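Local coordinates for protein glycosyl hyrolase, family 3 (Deinococcus radiodurans, PDB 3TEV) that probably hydrolyses O-glycosidic bonds, as a glycoside hydrolase of family 3 with an N-terminal domain of the TIM-barrel class, at residues A[193-205]-A[226-238]. Residues are numbered along the deposited sequence; the frame is centred on the assembly and turned at random.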
# COMPACT_ATOMS: atom_id res chain seq x y z
N ALA A 193 11.91 10.14 -15.48
CA ALA A 193 10.66 10.87 -15.57
C ALA A 193 9.55 10.05 -14.91
O ALA A 193 9.58 8.82 -14.95
CB ALA A 193 10.32 11.15 -17.05
N LEU A 194 8.57 10.73 -14.32
CA LEU A 194 7.40 10.03 -13.80
C LEU A 194 6.62 9.44 -14.97
O LEU A 194 6.45 10.09 -15.98
CB LEU A 194 6.50 10.97 -13.00
CG LEU A 194 7.09 11.50 -11.69
CD1 LEU A 194 6.20 12.58 -11.10
CD2 LEU A 194 7.30 10.35 -10.67
N PRO A 195 6.15 8.19 -14.84
CA PRO A 195 5.30 7.68 -15.90
C PRO A 195 4.01 8.49 -15.99
O PRO A 195 3.55 9.02 -14.97
CB PRO A 195 5.00 6.24 -15.47
CG PRO A 195 5.61 6.06 -14.12
CD PRO A 195 6.55 7.16 -13.86
N ARG A 196 3.47 8.60 -17.20
CA ARG A 196 2.23 9.33 -17.45
C ARG A 196 1.16 8.44 -18.07
O ARG A 196 1.46 7.46 -18.75
CB ARG A 196 2.47 10.52 -18.40
CG ARG A 196 3.48 11.53 -17.94
CD ARG A 196 3.52 12.75 -18.87
NE ARG A 196 2.41 13.68 -18.63
CZ ARG A 196 2.43 14.67 -17.73
NH1 ARG A 196 3.52 14.87 -16.97
NH2 ARG A 196 1.37 15.47 -17.58
N VAL A 197 -0.10 8.80 -17.85
CA VAL A 197 -1.22 8.24 -18.56
C VAL A 197 -1.97 9.42 -19.16
O VAL A 197 -2.37 10.32 -18.44
CB VAL A 197 -2.13 7.42 -17.63
CG1 VAL A 197 -3.43 6.99 -18.34
CG2 VAL A 197 -1.39 6.20 -17.11
N SER A 198 -2.13 9.42 -20.47
CA SER A 198 -2.72 10.58 -21.13
C SER A 198 -4.16 10.34 -21.63
O SER A 198 -4.72 11.18 -22.35
CB SER A 198 -1.84 11.02 -22.28
OG SER A 198 -1.89 10.01 -23.27
N LYS A 199 -4.75 9.20 -21.26
CA LYS A 199 -6.14 8.86 -21.60
C LYS A 199 -7.13 9.86 -21.02
O LYS A 199 -6.89 10.44 -19.95
CB LYS A 199 -6.49 7.48 -21.05
CG LYS A 199 -5.67 6.35 -21.65
CD LYS A 199 -6.00 5.02 -21.00
CE LYS A 199 -5.16 3.92 -21.62
NZ LYS A 199 -5.44 2.59 -21.02
N SER A 200 -8.26 10.01 -21.69
CA SER A 200 -9.36 10.84 -21.21
C SER A 200 -10.02 10.24 -19.97
O SER A 200 -9.86 9.05 -19.66
CB SER A 200 -10.42 10.99 -22.30
OG SER A 200 -11.07 9.74 -22.52
N ARG A 201 -10.79 11.08 -19.28
CA ARG A 201 -11.54 10.66 -18.10
C ARG A 201 -12.49 9.50 -18.41
O ARG A 201 -12.50 8.51 -17.68
CB ARG A 201 -12.32 11.84 -17.49
CG ARG A 201 -13.14 11.48 -16.24
CD ARG A 201 -12.25 10.79 -15.19
NE ARG A 201 -13.03 10.33 -14.04
CZ ARG A 201 -13.25 11.06 -12.96
NH1 ARG A 201 -12.76 12.29 -12.86
NH2 ARG A 201 -13.97 10.56 -11.96
N ALA A 202 -13.27 9.62 -19.48
CA ALA A 202 -14.21 8.56 -19.88
C ALA A 202 -13.48 7.23 -20.11
O ALA A 202 -13.96 6.18 -19.69
CB ALA A 202 -15.01 8.98 -21.14
N GLU A 203 -12.32 7.28 -20.75
CA GLU A 203 -11.46 6.10 -20.89
C GLU A 203 -11.02 5.57 -19.53
O GLU A 203 -11.04 4.36 -19.30
CB GLU A 203 -10.25 6.40 -21.77
CG GLU A 203 -10.56 6.65 -23.26
CD GLU A 203 -9.31 7.05 -24.07
OE1 GLU A 203 -8.80 8.21 -23.92
OE2 GLU A 203 -8.83 6.20 -24.85
N LEU A 204 -10.63 6.46 -18.62
CA LEU A 204 -10.22 6.05 -17.28
C LEU A 204 -11.34 5.36 -16.52
O LEU A 204 -11.13 4.31 -15.91
CB LEU A 204 -9.68 7.24 -16.48
CG LEU A 204 -8.36 7.85 -16.98
CD1 LEU A 204 -7.96 9.09 -16.18
CD2 LEU A 204 -7.25 6.82 -16.98
N ASP A 205 -12.54 5.95 -16.58
CA ASP A 205 -13.76 5.41 -15.98
C ASP A 205 -14.09 3.99 -16.44
O ASP A 205 -14.52 3.16 -15.64
CB ASP A 205 -14.96 6.32 -16.30
CG ASP A 205 -14.95 7.60 -15.47
OD1 ASP A 205 -14.27 7.64 -14.42
OD2 ASP A 205 -15.61 8.58 -15.88
N HIS A 226 2.89 6.25 -8.25
CA HIS A 226 3.62 7.46 -8.65
C HIS A 226 3.41 7.73 -10.15
O HIS A 226 4.36 7.74 -10.91
CB HIS A 226 5.13 7.32 -8.39
CG HIS A 226 5.49 6.96 -6.98
ND1 HIS A 226 4.88 7.54 -5.88
CD2 HIS A 226 6.43 6.12 -6.50
CE1 HIS A 226 5.42 7.04 -4.78
NE2 HIS A 226 6.36 6.18 -5.13
N ILE A 227 2.17 7.93 -10.58
CA ILE A 227 1.88 8.12 -11.99
C ILE A 227 1.09 9.40 -12.19
O ILE A 227 0.23 9.73 -11.38
CB ILE A 227 1.07 6.92 -12.54
CG1 ILE A 227 1.86 5.62 -12.35
CG2 ILE A 227 0.66 7.12 -14.02
CD1 ILE A 227 0.97 4.37 -12.42
N VAL A 228 1.40 10.13 -13.25
CA VAL A 228 0.70 11.37 -13.57
C VAL A 228 -0.43 11.03 -14.55
O VAL A 228 -0.18 10.48 -15.63
CB VAL A 228 1.67 12.45 -14.18
CG1 VAL A 228 0.94 13.76 -14.44
CG2 VAL A 228 2.87 12.71 -13.26
N TYR A 229 -1.67 11.33 -14.15
CA TYR A 229 -2.85 11.18 -15.05
C TYR A 229 -3.29 12.55 -15.53
O TYR A 229 -3.88 13.31 -14.75
CB TYR A 229 -3.99 10.47 -14.33
CG TYR A 229 -3.60 9.08 -13.89
CD1 TYR A 229 -4.07 7.94 -14.56
CD2 TYR A 229 -2.72 8.91 -12.83
CE1 TYR A 229 -3.65 6.66 -14.17
CE2 TYR A 229 -2.32 7.67 -12.42
CZ TYR A 229 -2.77 6.55 -13.09
OH TYR A 229 -2.33 5.33 -12.61
N ASP A 230 -3.00 12.87 -16.80
CA ASP A 230 -3.38 14.13 -17.43
C ASP A 230 -4.84 14.53 -17.18
O ASP A 230 -5.16 15.72 -17.02
CB ASP A 230 -3.18 14.08 -18.95
CG ASP A 230 -1.72 13.95 -19.36
OD1 ASP A 230 -0.81 14.03 -18.51
OD2 ASP A 230 -1.47 13.77 -20.57
N ALA A 231 -5.74 13.55 -17.18
CA ALA A 231 -7.17 13.84 -17.12
C ALA A 231 -7.62 14.13 -15.69
O ALA A 231 -8.72 14.62 -15.51
CB ALA A 231 -7.98 12.70 -17.73
N LEU A 232 -6.76 13.87 -14.71
CA LEU A 232 -7.09 14.02 -13.28
C LEU A 232 -6.30 15.14 -12.62
O LEU A 232 -6.86 15.94 -11.85
CB LEU A 232 -6.80 12.72 -12.53
CG LEU A 232 -7.53 11.45 -12.99
CD1 LEU A 232 -7.18 10.27 -12.10
CD2 LEU A 232 -9.04 11.68 -13.01
N ASP A 233 -5.01 15.19 -12.90
CA ASP A 233 -4.08 16.16 -12.33
C ASP A 233 -2.81 16.09 -13.16
O ASP A 233 -2.00 15.17 -13.01
CB ASP A 233 -3.77 15.83 -10.86
CG ASP A 233 -2.88 16.87 -10.19
OD1 ASP A 233 -2.28 17.75 -10.87
OD2 ASP A 233 -2.78 16.81 -8.95
N ALA A 234 -2.66 17.08 -14.04
CA ALA A 234 -1.56 17.08 -14.99
C ALA A 234 -0.22 17.49 -14.36
O ALA A 234 0.82 17.36 -14.98
CB ALA A 234 -1.89 17.95 -16.23
N GLU A 235 -0.27 17.93 -13.10
CA GLU A 235 0.91 18.50 -12.44
C GLU A 235 1.58 17.60 -11.40
O GLU A 235 2.74 17.84 -11.05
CB GLU A 235 0.56 19.83 -11.76
CG GLU A 235 0.24 20.97 -12.73
CD GLU A 235 0.22 22.33 -12.03
OE1 GLU A 235 0.81 23.30 -12.57
OE2 GLU A 235 -0.38 22.40 -10.92
N HIS A 236 0.88 16.62 -10.87
CA HIS A 236 1.43 15.83 -9.76
C HIS A 236 1.19 14.35 -9.97
O HIS A 236 0.14 13.96 -10.50
CB HIS A 236 0.81 16.27 -8.43
CG HIS A 236 0.98 17.72 -8.12
ND1 HIS A 236 2.20 18.28 -7.80
CD2 HIS A 236 0.08 18.74 -8.09
CE1 HIS A 236 2.04 19.58 -7.59
NE2 HIS A 236 0.77 19.88 -7.76
N PRO A 237 2.14 13.50 -9.56
CA PRO A 237 1.82 12.06 -9.51
C PRO A 237 0.68 11.82 -8.52
O PRO A 237 0.51 12.60 -7.56
CB PRO A 237 3.11 11.42 -9.00
CG PRO A 237 3.87 12.53 -8.33
CD PRO A 237 3.48 13.81 -9.02
N ALA A 238 -0.08 10.75 -8.72
CA ALA A 238 -1.23 10.43 -7.86
C ALA A 238 -0.90 10.47 -6.36
O ALA A 238 -1.69 11.01 -5.55
CB ALA A 238 -1.82 9.11 -8.24
O HOH W 1 -5.17 10.92 -17.93
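Arg196 and Val228 pair side by side in a two-stranded parallel sheet, 196-197 with 228-229, distinct from the eight-stranded parallel sheet of this TIM-barrel-type domain. Three backbone bonds establish the register: Val228 N to Pro195 O, nearly straight at 174°, Val197 N to Val228 O at 2.8 Å, and Asp230 N to Val197 O.

On the Arg196 face, the side chain bends at chi3 (78°), which turns its guanidinium back over the neighbouring strand. One face of that group rests on Val228 CG1, 3.4 Å above the plane and displaced toward its rim. Its edge carries the polar bonds: NH2 forms a salt bridge with Asp230 OD1 at 2.8 Å, met on the syn side with the two planes 43° apart, while NE adds a weak bond to the same oxygen. NH2 also donates to Ala234 O, in the carbonyl plane and on a lone pair, so the arginine ties its own strand, 196-197, to the turn that follows strand 228-229. Farther along, the side chains of Leu194 and Pro237 cross at a slant, bringing Leu194 CD1 within 3.6 Å of Pro237 CG.

On the other face, that of Val197 and Tyr229, the contacts across the two segments are apolar. Val197 and Tyr229 lie side by side, pointing the same way, with Val197 CB 3.7 Å from Tyr229 CD1; Val197 CG2 also reaches Ile227 CG2. Leu204, from the helix starting at 201, brings CD2 to the edge of the tyrosine ring and CD1 to Ala231 CB and Leu232 CG. The phenol's OH bonds to Gly182 O, and Leu232 also packs on helix 242-252.

Where the strands separate, a water bridges the segments, donating to Val197 O and Lys199 O and accepting from Ala231 N at 2.8 Å.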